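Local coordinates for phosphogluconate dehydrogenase NAD-binding putative C-terminal domain-containing protein (Sinorhizobium meliloti, PDB 4EZB) that is of unknown function but probably acts as an oxidoreductase, with a Rossmann-like N-terminal domain that probably binds a dinucleotide and a helical C-terminal domain, at residues L213-E223 against Y302-L313. Numbering follows the deposited sequence.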
ATOM      1  N   LEU A 213      -0.386   7.235  -8.728  1.00 35.20           N
ATOM      2  CA  LEU A 213      -0.319   8.620  -9.171  1.00 38.16           C
ATOM      3  C   LEU A 213       0.339   8.832 -10.534  1.00 39.75           C
ATOM      4  O   LEU A 213      -0.110   9.668 -11.311  1.00 39.46           O
ATOM      5  CB  LEU A 213       0.359   9.508  -8.118  1.00 39.35           C
ATOM      6  CG  LEU A 213      -0.406   9.780  -6.820  1.00 40.00           C
ATOM      7  CD1 LEU A 213       0.170  11.003  -6.106  1.00 39.88           C
ATOM      8  CD2 LEU A 213      -1.890   9.979  -7.076  1.00 40.36           C
ATOM      9  N   SER A 214       1.405   8.085 -10.821  1.00 38.54           N
ATOM     10  CA  SER A 214       2.075   8.226 -12.099  1.00 41.98           C
ATOM     11  C   SER A 214       1.263   7.582 -13.235  1.00 43.99           C
ATOM     12  O   SER A 214       1.377   7.983 -14.396  1.00 49.53           O
ATOM     13  CB  SER A 214       3.482   7.639 -12.019  1.00 42.79           C
ATOM     14  OG  SER A 214       3.417   6.260 -11.795  1.00 40.91           O
ATOM     15  N   SER A 215       0.460   6.585 -12.876  1.00 41.37           N
ATOM     16  CA  SER A 215      -0.509   5.950 -13.757  1.00 43.37           C
ATOM     17  C   SER A 215      -1.584   6.953 -14.096  1.00 43.25           C
ATOM     18  O   SER A 215      -1.848   7.249 -15.277  1.00 42.92           O
ATOM     19  CB  SER A 215      -1.181   4.793 -13.015  1.00 45.87           C
ATOM     20  OG  SER A 215      -0.408   3.623 -13.121  1.00 48.86           O
ATOM     21  N   ALA A 216      -2.205   7.455 -13.032  1.00 39.58           N
ATOM     22  CA  ALA A 216      -3.219   8.472 -13.117  1.00 39.09           C
ATOM     23  C   ALA A 216      -2.769   9.621 -13.985  1.00 42.35           C
ATOM     24  O   ALA A 216      -3.559  10.176 -14.788  1.00 42.16           O
ATOM     25  CB  ALA A 216      -3.566   8.973 -11.727  1.00 36.98           C
ATOM     26  N   GLU A 217      -1.513  10.008 -13.807  1.00 43.13           N
ATOM     27  CA  GLU A 217      -0.968  11.154 -14.527  1.00 44.16           C
ATOM     28  C   GLU A 217      -0.822  10.874 -16.013  1.00 45.33           C
ATOM     29  O   GLU A 217      -1.093  11.735 -16.834  1.00 45.26           O
ATOM     30  CB  GLU A 217       0.383  11.563 -13.942  1.00 45.32           C
ATOM     31  CG  GLU A 217       0.995  12.784 -14.616  1.00 49.37           C
ATOM     32  CD  GLU A 217       0.308  14.096 -14.256  1.00 53.43           C
ATOM     33  OE1 GLU A 217      -0.530  14.138 -13.327  1.00 54.19           O
ATOM     34  OE2 GLU A 217       0.621  15.103 -14.908  1.00 58.73           O
ATOM     35  N   ARG A 218      -0.393   9.663 -16.357  1.00 46.65           N
ATOM     36  CA  ARG A 218      -0.328   9.254 -17.749  1.00 47.11           C
ATOM     37  C   ARG A 218      -1.727   9.193 -18.326  1.00 48.12           C
ATOM     38  O   ARG A 218      -1.911   9.419 -19.526  1.00 47.97           O
ATOM     39  CB  ARG A 218       0.352   7.890 -17.907  1.00 49.87           C
ATOM     40  CG  ARG A 218       1.863   7.923 -17.717  1.00 52.86           C
ATOM     41  CD  ARG A 218       2.541   6.668 -18.257  1.00 56.99           C
ATOM     42  NE  ARG A 218       2.415   6.558 -19.712  1.00 62.57           N
ATOM     43  CZ  ARG A 218       2.975   7.395 -20.593  1.00 69.37           C
ATOM     44  NH1 ARG A 218       3.724   8.417 -20.183  1.00 68.23           N
ATOM     45  NH2 ARG A 218       2.792   7.208 -21.900  1.00 73.02           N
ATOM     46  N   ALA A 219      -2.711   8.884 -17.475  1.00 44.73           N
ATOM     47  CA  ALA A 219      -4.092   8.879 -17.916  1.00 44.59           C
ATOM     48  C   ALA A 219      -4.798  10.259 -17.798  1.00 45.75           C
ATOM     49  O   ALA A 219      -5.969  10.378 -18.132  1.00 46.47           O
ATOM     50  CB  ALA A 219      -4.871   7.802 -17.170  1.00 42.46           C
ATOM     51  N   GLY A 220      -4.098  11.283 -17.308  1.00 44.08           N
ATOM     52  CA  GLY A 220      -4.699  12.610 -17.088  1.00 43.72           C
ATOM     53  C   GLY A 220      -5.810  12.750 -16.046  1.00 43.30           C
ATOM     54  O   GLY A 220      -6.651  13.626 -16.174  1.00 42.88           O
ATOM     55  N   VAL A 221      -5.812  11.911 -15.008  1.00 43.09           N
ATOM     56  CA  VAL A 221      -6.858  11.920 -13.964  1.00 42.13           C
ATOM     57  C   VAL A 221      -6.286  11.984 -12.529  1.00 42.73           C
ATOM     58  O   VAL A 221      -6.878  11.448 -11.597  1.00 42.35           O
ATOM     59  CB  VAL A 221      -7.804  10.676 -14.074  1.00 42.03           C
ATOM     60  CG1 VAL A 221      -8.576  10.656 -15.388  1.00 43.20           C
ATOM     61  CG2 VAL A 221      -7.045   9.368 -13.849  1.00 40.20           C
ATOM     62  N   THR A 222      -5.136  12.644 -12.359  1.00 45.82           N
ATOM     63  CA  THR A 222      -4.406  12.643 -11.079  1.00 44.89           C
ATOM     64  C   THR A 222      -5.205  13.217  -9.924  1.00 42.13           C
ATOM     65  O   THR A 222      -5.328  12.568  -8.880  1.00 38.28           O
ATOM     66  CB  THR A 222      -3.058  13.377 -11.185  1.00 46.09           C
ATOM     67  OG1 THR A 222      -2.307  12.789 -12.244  1.00 47.56           O
ATOM     68  CG2 THR A 222      -2.259  13.228  -9.886  1.00 45.85           C
ATOM     69  N   GLU A 223      -5.737  14.425 -10.128  1.00 41.93           N
ATOM     70  CA  GLU A 223      -6.548  15.122  -9.134  1.00 42.17           C
ATOM     71  C   GLU A 223      -7.786  14.344  -8.802  1.00 42.72           C
ATOM     72  O   GLU A 223      -8.221  14.324  -7.639  1.00 46.13           O
ATOM     73  CB  GLU A 223      -6.936  16.539  -9.604  1.00 44.86           C
ATOM     74  CG  GLU A 223      -5.781  17.536  -9.626  1.00 48.44           C
ATOM     75  CD  GLU A 223      -5.026  17.606  -8.305  1.00 51.29           C
ATOM     76  OE1 GLU A 223      -5.681  17.632  -7.239  1.00 53.09           O
ATOM     77  OE2 GLU A 223      -3.778  17.628  -8.326  1.00 51.43           O
ATOM     78  N   TYR A 302       3.880  16.728  -5.007  1.00 49.86           N
ATOM     79  CA  TYR A 302       3.415  15.769  -6.025  1.00 46.30           C
ATOM     80  C   TYR A 302       3.126  16.458  -7.368  1.00 46.02           C
ATOM     81  O   TYR A 302       3.483  15.921  -8.428  1.00 47.06           O
ATOM     82  CB  TYR A 302       2.188  14.956  -5.537  1.00 45.01           C
ATOM     83  CG  TYR A 302       0.878  15.717  -5.588  1.00 43.61           C
ATOM     84  CD1 TYR A 302       0.438  16.455  -4.500  1.00 42.42           C
ATOM     85  CD2 TYR A 302       0.091  15.709  -6.745  1.00 43.74           C
ATOM     86  CE1 TYR A 302      -0.751  17.152  -4.547  1.00 45.52           C
ATOM     87  CE2 TYR A 302      -1.096  16.408  -6.807  1.00 45.03           C
ATOM     88  CZ  TYR A 302      -1.518  17.128  -5.708  1.00 47.56           C
ATOM     89  OH  TYR A 302      -2.712  17.826  -5.763  1.00 48.25           O
ATOM     90  N   ARG A 303       2.525  17.650  -7.331  1.00 45.84           N
ATOM     91  CA  ARG A 303       2.325  18.433  -8.550  1.00 49.46           C
ATOM     92  C   ARG A 303       3.628  18.525  -9.336  1.00 51.96           C
ATOM     93  O   ARG A 303       3.608  18.442 -10.552  1.00 53.24           O
ATOM     94  CB  ARG A 303       1.766  19.822  -8.251  1.00 52.23           C
ATOM     95  CG  ARG A 303       0.319  19.781  -7.790  1.00 55.43           C
ATOM     96  CD  ARG A 303      -0.121  21.132  -7.241  1.00 62.86           C
ATOM     97  NE  ARG A 303      -1.518  21.138  -6.788  1.00 70.39           N
ATOM     98  CZ  ARG A 303      -1.933  20.862  -5.544  1.00 71.26           C
ATOM     99  NH1 ARG A 303      -1.063  20.540  -4.580  1.00 71.62           N
ATOM    100  NH2 ARG A 303      -3.236  20.894  -5.260  1.00 66.84           N
ATOM    101  N   GLY A 304       4.755  18.636  -8.627  1.00 51.89           N
ATOM    102  CA  GLY A 304       6.091  18.592  -9.229  1.00 48.97           C
ATOM    103  C   GLY A 304       6.592  17.208  -9.602  1.00 48.72           C
ATOM    104  O   GLY A 304       6.966  16.990 -10.749  1.00 49.48           O
ATOM    105  N   PHE A 305       6.592  16.257  -8.655  1.00 47.07           N
ATOM    106  CA  PHE A 305       7.182  14.917  -8.904  1.00 48.36           C
ATOM    107  C   PHE A 305       6.426  14.036  -9.918  1.00 45.47           C
ATOM    108  O   PHE A 305       7.038  13.290 -10.718  1.00 42.61           O
ATOM    109  CB  PHE A 305       7.334  14.112  -7.593  1.00 49.79           C
ATOM    110  CG  PHE A 305       8.073  14.834  -6.494  1.00 52.49           C
ATOM    111  CD1 PHE A 305       9.413  15.169  -6.628  1.00 54.87           C
ATOM    112  CD2 PHE A 305       7.427  15.153  -5.306  1.00 52.52           C
ATOM    113  CE1 PHE A 305      10.087  15.831  -5.606  1.00 55.70           C
ATOM    114  CE2 PHE A 305       8.086  15.819  -4.285  1.00 52.48           C
ATOM    115  CZ  PHE A 305       9.419  16.163  -4.437  1.00 53.11           C
ATOM    116  N   VAL A 306       5.098  14.083  -9.834  1.00 43.93           N
ATOM    117  CA  VAL A 306       4.260  13.127 -10.539  1.00 42.29           C
ATOM    118  C   VAL A 306       4.441  13.225 -12.056  1.00 43.73           C
ATOM    119  O   VAL A 306       4.609  12.191 -12.717  1.00 42.65           O
ATOM    120  CB  VAL A 306       2.779  13.172 -10.056  1.00 42.01           C
ATOM    121  CG1 VAL A 306       1.877  12.335 -10.950  1.00 40.64           C
ATOM    122  CG2 VAL A 306       2.676  12.628  -8.642  1.00 40.22           C
ATOM    123  N   PRO A 307       4.459  14.455 -12.622  1.00 45.32           N
ATOM    124  CA  PRO A 307       4.664  14.516 -14.088  1.00 48.52           C
ATOM    125  C   PRO A 307       6.022  13.971 -14.506  1.00 48.92           C
ATOM    126  O   PRO A 307       6.167  13.383 -15.590  1.00 49.02           O
ATOM    127  CB  PRO A 307       4.533  16.005 -14.406  1.00 48.89           C
ATOM    128  CG  PRO A 307       3.637  16.514 -13.325  1.00 48.37           C
ATOM    129  CD  PRO A 307       4.010  15.747 -12.082  1.00 45.17           C
ATOM    130  N   VAL A 308       7.001  14.130 -13.627  1.00 48.17           N
ATOM    131  CA  VAL A 308       8.317  13.619 -13.916  1.00 47.78           C
ATOM    132  C   VAL A 308       8.302  12.089 -13.904  1.00 48.00           C
ATOM    133  O   VAL A 308       8.759  11.473 -14.875  1.00 49.37           O
ATOM    134  CB  VAL A 308       9.407  14.238 -13.022  1.00 46.74           C
ATOM    135  CG1 VAL A 308      10.704  13.446 -13.141  1.00 48.64           C
ATOM    136  CG2 VAL A 308       9.631  15.690 -13.419  1.00 46.49           C
ATOM    137  N   LEU A 309       7.762  11.494 -12.835  1.00 46.66           N
ATOM    138  CA  LEU A 309       7.585  10.043 -12.728  1.00 45.99           C
ATOM    139  C   LEU A 309       6.739   9.469 -13.860  1.00 48.94           C
ATOM    140  O   LEU A 309       7.087   8.427 -14.431  1.00 49.07           O
ATOM    141  CB  LEU A 309       6.878   9.685 -11.420  1.00 43.40           C
ATOM    142  CG  LEU A 309       7.663   9.699 -10.123  1.00 44.42           C
ATOM    143  CD1 LEU A 309       6.722   9.355  -8.974  1.00 43.32           C
ATOM    144  CD2 LEU A 309       8.828   8.715 -10.210  1.00 43.41           C
ATOM    145  N   ALA A 310       5.609  10.120 -14.148  1.00 48.73           N
ATOM    146  CA  ALA A 310       4.733   9.702 -15.249  1.00 50.96           C
ATOM    147  C   ALA A 310       5.557   9.508 -16.539  1.00 54.28           C
ATOM    148  O   ALA A 310       5.527   8.435 -17.154  1.00 53.37           O
ATOM    149  CB  ALA A 310       3.617  10.713 -15.468  1.00 49.73           C
ATOM    150  N   ARG A 311       6.314  10.536 -16.906  1.00 57.52           N
ATOM    151  CA  ARG A 311       7.150  10.504 -18.104  1.00 63.47           C
ATOM    152  C   ARG A 311       8.354   9.583 -17.972  1.00 64.23           C
ATOM    153  O   ARG A 311       8.628   8.782 -18.862  1.00 65.59           O
ATOM    154  CB  ARG A 311       7.590  11.917 -18.479  1.00 68.49           C
ATOM    155  CG  ARG A 311       6.939  12.477 -19.745  1.00 76.20           C
ATOM    156  CD  ARG A 311       5.485  12.044 -19.948  1.00 78.53           C
ATOM    157  NE  ARG A 311       4.527  12.811 -19.149  1.00 78.53           N
ATOM    158  CZ  ARG A 311       3.213  12.607 -19.158  1.00 77.57           C
ATOM    159  NH1 ARG A 311       2.423  13.360 -18.401  1.00 75.04           N
ATOM    160  NH2 ARG A 311       2.690  11.654 -19.927  1.00 77.94           N
ATOM    161  N   ARG A 312       9.051   9.675 -16.846  1.00 62.20           N
ATOM    162  CA  ARG A 312      10.320   8.979 -16.695  1.00 64.46           C
ATOM    163  C   ARG A 312      10.193   7.487 -16.413  1.00 62.93           C
ATOM    164  O   ARG A 312      11.057   6.718 -16.854  1.00 61.86           O
ATOM    165  CB  ARG A 312      11.199   9.640 -15.645  1.00 68.47           C
ATOM    166  CG  ARG A 312      12.673   9.466 -15.945  1.00 75.25           C
ATOM    167  CD  ARG A 312      13.260  10.669 -16.658  1.00 77.67           C
ATOM    168  NE  ARG A 312      14.598  10.374 -17.169  1.00 83.60           N
ATOM    169  CZ  ARG A 312      15.671  10.122 -16.420  1.00 82.24           C
ATOM    170  NH1 ARG A 312      15.604  10.111 -15.093  1.00 80.30           N
ATOM    171  NH2 ARG A 312      16.829   9.876 -17.007  1.00 84.85           N
ATOM    172  N   LEU A 313       9.156   7.085 -15.661  1.00 57.73           N
ATOM    173  CA  LEU A 313       8.748   5.678 -15.604  1.00 54.94           C
ATOM    174  C   LEU A 313       7.937   5.399 -16.878  1.00 60.12           C
ATOM    175  O   LEU A 313       8.064   4.351 -17.512  1.00 60.33           O
ATOM    176  CB  LEU A 313       7.900   5.384 -14.363  1.00 55.25           C
ATOM    177  CG  LEU A 313       8.378   5.749 -12.940  1.00 51.63           C
ATOM    178  CD1 LEU A 313       7.271   5.571 -11.912  1.00 51.57           C
ATOM    179  CD2 LEU A 313       9.602   4.939 -12.533  1.00 47.76           C
TER
HETATM  180  O   HOH W   1      -0.225  11.208 -21.452  1.00 57.93           O
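Knobs-into-holes packing joins the end of helix 190-218 to the last helix of the chain, 301-312, with V306 and E217 as reciprocal knobs. V306 fits among L213, S214, E217 and T222: its CG1 lies 3.3 Å from L213 O and also meets E217 CB, while CG2 faces CD1 of L213. E217 in turn sits among V306, P307, A310 and R311. With CG anti to the backbone N (chi1 -178°) and the chain bent at chi2, its CG comes to 3.4 Å from A310 CB, while OE2 lies 3.7 Å from P307 CG. T222 OG1 appears to donate to E217 OE1, though at 2.5 Å the bond is too short to be taken at face value. The axes of segments 213-218 and 302-312 cross at -77° within the helical C-terminal domain, and the small S214 and A310 bring their CA atoms to 4.4 Å.

Where helix 190-218 ends, a Schellman motif at G220 turns the chain into helix 222-232, which carries E223 to Y302. The Y302 hydroxyl donates to the syn lone pair of E223 OE2 (2.8 Å), which lies at the ring edge, the carboxylate and ring planes 36° apart; R239 forms a salt bridge with E223 OE1. On the other flank, R218 NH1 and R311 NH2, two donors of like charge, come to 3.4 Å without a hydrogen bond, while R218 NE donates to F270 O of the second subunit. A water donates to R218 O and accepts a weak hydrogen bond from R311 NH2.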